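Local coordinates for protein periplasmic beta-glucosidase (PDB 6R5R) that probably hydrolyses terminal, non-reducing beta-D-glucosyl residues of beta-glucosides in the periplasm, releasing beta-D-glucose, at residues S255-V260 with N287-L292. The protein carries 1 engineered substitution. Numbering follows the deposited sequence.
Sequences SNHGAV and NMNDDL. Engineered in segment 255-260: Asn-256 (natural residue Asp). With BGC (beta-D-glucopyranose), chain D; BGC (beta-D-glucopyranose), chain C.
Met-288 and His-257 meet beside two bound glucose units, and their contact illustrates how the C-terminal ends of barrel strands shape a sugar pocket. The side chain of Met-288 runs extended past the backbone of His-257; with CG anti to the backbone N (chi1 -174°) and the chain extended beyond it, CE comes to the edge of the imidazole, near its plane, and 3.7 Å from O3 of the chain D glucose. Over one face of that ring, toward its rim, sits Asn-289 CB in the conformer given. His-257 CB in turn approaches O4 of the chain D sugar at 3.4 Å. Next to it, the engineered Asn-256, aspartate in the natural protein, accepts from His-257 N through an in-plane lone pair of OD1.

Behind this surface two hydrogen bonds join the segments, one from backbone to side chain and one between backbones: Met-288 N gives a nearly straight one to Ser-255 OG (3.0 Å), and Gly-258 N, within a type II turn, donates to Met-288 O (3.1 Å). Ser-255 OG also donates to Asn-256 O. A water ties Ser-255 OG, Val-260 N, Met-288 O and Asp-290 OD2 together. The other carboxylate oxygen, OD1, closes an Asx turn with Leu-292 N and takes Asn-287 ND2 (2.8 Å) from the opposite face; these two donors, with the water on OD2, restrict rotation of the Asp-290 carboxylate. Farther from the sugars, Val-260 CG1 packs on Leu-292 CD2.

The contact thus joins the loops after strands 252-254 and 287-288, the seventh and eighth of the TIM barrel, where helices 259-265 and 292-302 begin; strand 25-27 flanks 287-288, and Met-221 of strand 219-222 touches both Asn-256 and Met-288.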
ATOM      1  N   SER B 255      -1.527  17.403 -21.863  1.00 12.65           N
ATOM      2  CA  SER B 255      -1.531  15.940 -21.649  1.00 13.95           C
ATOM      3  C   SER B 255      -0.095  15.479 -21.393  1.00 14.33           C
ATOM      4  O   SER B 255       0.883  16.104 -21.775  1.00 14.20           O
ATOM      5  CB  SER B 255      -2.118  15.174 -22.815  1.00 13.33           C
ATOM      6  OG  SER B 255      -1.129  14.863 -23.765  1.00 14.64           O
ATOM      7  N   ASN B 256       0.029  14.329 -20.782  1.00 14.99           N
ATOM      8  CA  ASN B 256       1.336  13.697 -20.669  1.00 14.28           C
ATOM      9  C   ASN B 256       1.633  12.976 -21.991  1.00 14.64           C
ATOM     10  O   ASN B 256       0.826  12.967 -22.960  1.00 13.29           O
ATOM     11  CB  ASN B 256       1.312  12.766 -19.454  1.00 16.99           C
ATOM     12  CG  ASN B 256       2.593  12.764 -18.697  1.00 19.43           C
ATOM     13  OD1 ASN B 256       3.609  12.541 -19.320  1.00 21.55           O
ATOM     14  ND2 ASN B 256       2.547  13.013 -17.377  1.00 23.49           N
ATOM     15  N   HIS B 257       2.742  12.312 -22.025  1.00 14.82           N
ATOM     16  CA  HIS B 257       3.361  11.841 -23.271  1.00 14.58           C
ATOM     17  C   HIS B 257       2.647  10.605 -23.818  1.00 15.69           C
ATOM     18  O   HIS B 257       2.680   9.590 -23.170  1.00 14.50           O
ATOM     19  CB  HIS B 257       4.827  11.582 -22.940  1.00 17.79           C
ATOM     20  CG  HIS B 257       5.587  11.320 -24.176  1.00 17.89           C
ATOM     21  ND1 HIS B 257       5.474  10.116 -24.858  1.00 19.02           N
ATOM     22  CD2 HIS B 257       6.506  12.089 -24.831  1.00 20.87           C
ATOM     23  CE1 HIS B 257       6.250  10.171 -25.941  1.00 23.73           C
ATOM     24  NE2 HIS B 257       6.937  11.363 -25.926  1.00 20.91           N
ATOM     25  N   GLY B 258       1.848  10.730 -24.896  1.00 14.06           N
ATOM     26  CA  GLY B 258       1.053   9.606 -25.380  1.00 14.23           C
ATOM     27  C   GLY B 258      -0.154   9.337 -24.501  1.00 12.33           C
ATOM     28  O   GLY B 258      -0.743   8.275 -24.639  1.00 12.93           O
ATOM     29  N   ALA B 259      -0.507  10.226 -23.580  1.00 12.02           N
ATOM     30  CA  ALA B 259      -1.553   9.945 -22.559  1.00 12.39           C
ATOM     31  C   ALA B 259      -2.932   9.781 -23.210  1.00 11.58           C
ATOM     32  O   ALA B 259      -3.755   9.027 -22.674  1.00 12.34           O
ATOM     33  CB  ALA B 259      -1.574  10.971 -21.460  1.00 13.04           C
ATOM     34  N   VAL B 260      -3.215  10.545 -24.277  1.00 11.90           N
ATOM     35  CA  VAL B 260      -4.567  10.444 -24.887  1.00 11.80           C
ATOM     36  C   VAL B 260      -4.697   9.036 -25.472  1.00 11.93           C
ATOM     37  O   VAL B 260      -5.676   8.343 -25.217  1.00 12.71           O
ATOM     38  CB  VAL B 260      -4.807  11.552 -25.911  1.00 13.33           C
ATOM     39  CG1 VAL B 260      -6.155  11.332 -26.577  1.00 13.94           C
ATOM     40  CG2 VAL B 260      -4.727  12.906 -25.222  1.00 13.41           C
ATOM     41  N   ASN B 287      -2.257  18.235 -26.700  1.00 12.93           N
ATOM     42  CA  ASN B 287      -2.028  16.780 -26.928  1.00 14.14           C
ATOM     43  C   ASN B 287      -0.541  16.526 -27.184  1.00 15.11           C
ATOM     44  O   ASN B 287      -0.020  16.898 -28.253  1.00 13.38           O
ATOM     45  CB  ASN B 287      -2.916  16.393 -28.107  1.00 15.02           C
ATOM     46  CG  ASN B 287      -2.775  15.014 -28.668  1.00 16.63           C
ATOM     47  OD1 ASN B 287      -3.016  14.853 -29.879  1.00 17.31           O
ATOM     48  ND2 ASN B 287      -2.528  14.040 -27.811  1.00 15.39           N
ATOM     49  N   MET B 288       0.121  15.870 -26.260  1.00 13.95           N
ATOM     50  CA  MET B 288       1.571  15.590 -26.346  1.00 13.47           C
ATOM     51  C   MET B 288       1.848  14.315 -27.142  1.00 14.87           C
ATOM     52  O   MET B 288       1.422  13.227 -26.725  1.00 15.31           O
ATOM     53  CB  MET B 288       2.174  15.546 -24.940  1.00 15.03           C
ATOM     54  CG  MET B 288       3.655  15.399 -24.914  1.00 16.28           C
ATOM     55  SD  MET B 288       4.187  15.583 -23.124  1.00 22.33           S
ATOM     56  CE  MET B 288       5.900  16.047 -23.279  1.00 25.78           C
ATOM     57  N   ASN B 289       2.493  14.541 -28.265  1.00 15.47           N
ATOM     58  CA  ASN B 289       3.225  13.586 -29.140  0.50 15.57           C
ATOM     59  C   ASN B 289       2.356  12.611 -29.966  1.00 17.20           C
ATOM     60  O   ASN B 289       2.793  12.272 -31.064  1.00 19.22           O
ATOM     61  CB  ASN B 289       4.374  12.916 -28.393  0.50 18.28           C
ATOM     62  CG  ASN B 289       5.635  12.871 -29.257  0.50 17.89           C
ATOM     63  OD1 ASN B 289       6.160  13.891 -29.812  0.50 12.91           O
ATOM     64  ND2 ASN B 289       6.033  11.628 -29.490  0.50 18.35           N
ATOM     65  N   ASP B 290       1.198  12.138 -29.488  1.00 14.99           N
ATOM     66  CA  ASP B 290       0.541  11.010 -30.212  1.00 15.63           C
ATOM     67  C   ASP B 290      -0.308  11.498 -31.389  1.00 15.34           C
ATOM     68  O   ASP B 290      -0.741  10.621 -32.211  1.00 15.31           O
ATOM     69  CB  ASP B 290      -0.239  10.061 -29.292  1.00 15.80           C
ATOM     70  CG  ASP B 290      -1.365  10.724 -28.539  1.00 16.87           C
ATOM     71  OD1 ASP B 290      -2.033  11.598 -29.125  1.00 15.73           O
ATOM     72  OD2 ASP B 290      -1.525  10.389 -27.316  1.00 15.24           O
ATOM     73  N   ASP B 291      -0.493  12.813 -31.539  1.00 14.56           N
ATOM     74  CA  ASP B 291      -1.190  13.426 -32.693  1.00 15.78           C
ATOM     75  C   ASP B 291      -2.632  12.961 -32.857  1.00 14.95           C
ATOM     76  O   ASP B 291      -3.222  13.184 -33.927  1.00 14.73           O
ATOM     77  CB  ASP B 291      -0.432  13.132 -33.990  1.00 16.24           C
ATOM     78  CG  ASP B 291       0.870  13.920 -34.085  1.00 17.08           C
ATOM     79  OD1 ASP B 291       1.078  14.875 -33.289  1.00 17.30           O
ATOM     80  OD2 ASP B 291       1.693  13.550 -34.963  1.00 19.33           O
ATOM     81  N   LEU B 292      -3.264  12.396 -31.820  1.00 13.74           N
ATOM     82  CA  LEU B 292      -4.678  12.024 -31.926  1.00 13.86           C
ATOM     83  C   LEU B 292      -5.549  13.249 -32.147  1.00 14.45           C
ATOM     84  O   LEU B 292      -6.536  13.117 -32.896  1.00 13.64           O
ATOM     85  CB  LEU B 292      -5.141  11.274 -30.686  1.00 14.23           C
ATOM     86  CG  LEU B 292      -5.062   9.758 -30.824  1.00 15.78           C
ATOM     87  CD1 LEU B 292      -3.655   9.303 -31.136  1.00 17.42           C
ATOM     88  CD2 LEU B 292      -5.553   9.113 -29.551  1.00 15.37           C
TER
HETATM   89  C2  BGC D   1       7.712  14.738 -18.270  1.00 15.48           C
HETATM   90  C3  BGC D   1       7.407  14.338 -19.724  1.00 16.65           C
HETATM   91  C4  BGC D   1       7.794  12.863 -19.810  1.00 16.50           C
HETATM   92  C5  BGC D   1       6.951  12.057 -18.825  1.00 16.63           C
HETATM   93  C6  BGC D   1       7.151  10.546 -18.878  1.00 17.83           C
HETATM   94  C1  BGC D   1       6.994  13.855 -17.250  1.00 15.47           C
HETATM   95  O1  BGC D   1       7.376  14.282 -15.950  1.00 16.76           O
HETATM   96  O2  BGC D   1       7.417  16.127 -18.015  1.00 17.39           O
HETATM   97  O3  BGC D   1       8.276  15.122 -20.608  1.00 20.06           O
HETATM   98  O4  BGC D   1       7.527  12.410 -21.090  1.00 18.86           O
HETATM   99  O5  BGC D   1       7.321  12.476 -17.499  1.00 16.26           O
HETATM  100  O6  BGC D   1       6.353  10.005 -17.791  1.00 20.57           O
HETATM  101  C2  BGC C   2       9.743  12.934 -22.126  1.00 23.87           C
HETATM  102  C3  BGC C   2      10.782  12.264 -22.983  1.00 24.10           C
HETATM  103  C4  BGC C   2      11.251  10.996 -22.263  1.00 22.99           C
HETATM  104  C5  BGC C   2      10.072  10.089 -21.903  1.00 23.95           C
HETATM  105  C6  BGC C   2      10.561   8.891 -21.104  1.00 24.94           C
HETATM  106  C1  BGC C   2       8.658  11.905 -21.851  1.00 20.92           C
HETATM  107  O2  BGC C   2       9.237  14.047 -22.894  1.00 24.86           O
HETATM  108  O3  BGC C   2      11.852  13.226 -23.114  1.00 21.34           O
HETATM  109  O4  BGC C   2      12.109  10.296 -23.174  1.00 29.33           O
HETATM  110  O5  BGC C   2       9.131  10.816 -21.090  1.00 21.15           O
HETATM  111  O6  BGC C   2       9.362   8.227 -20.708  1.00 27.54           O
HETATM  112  O   HOH W   1      -1.342  12.486 -25.684  1.00 16.98           O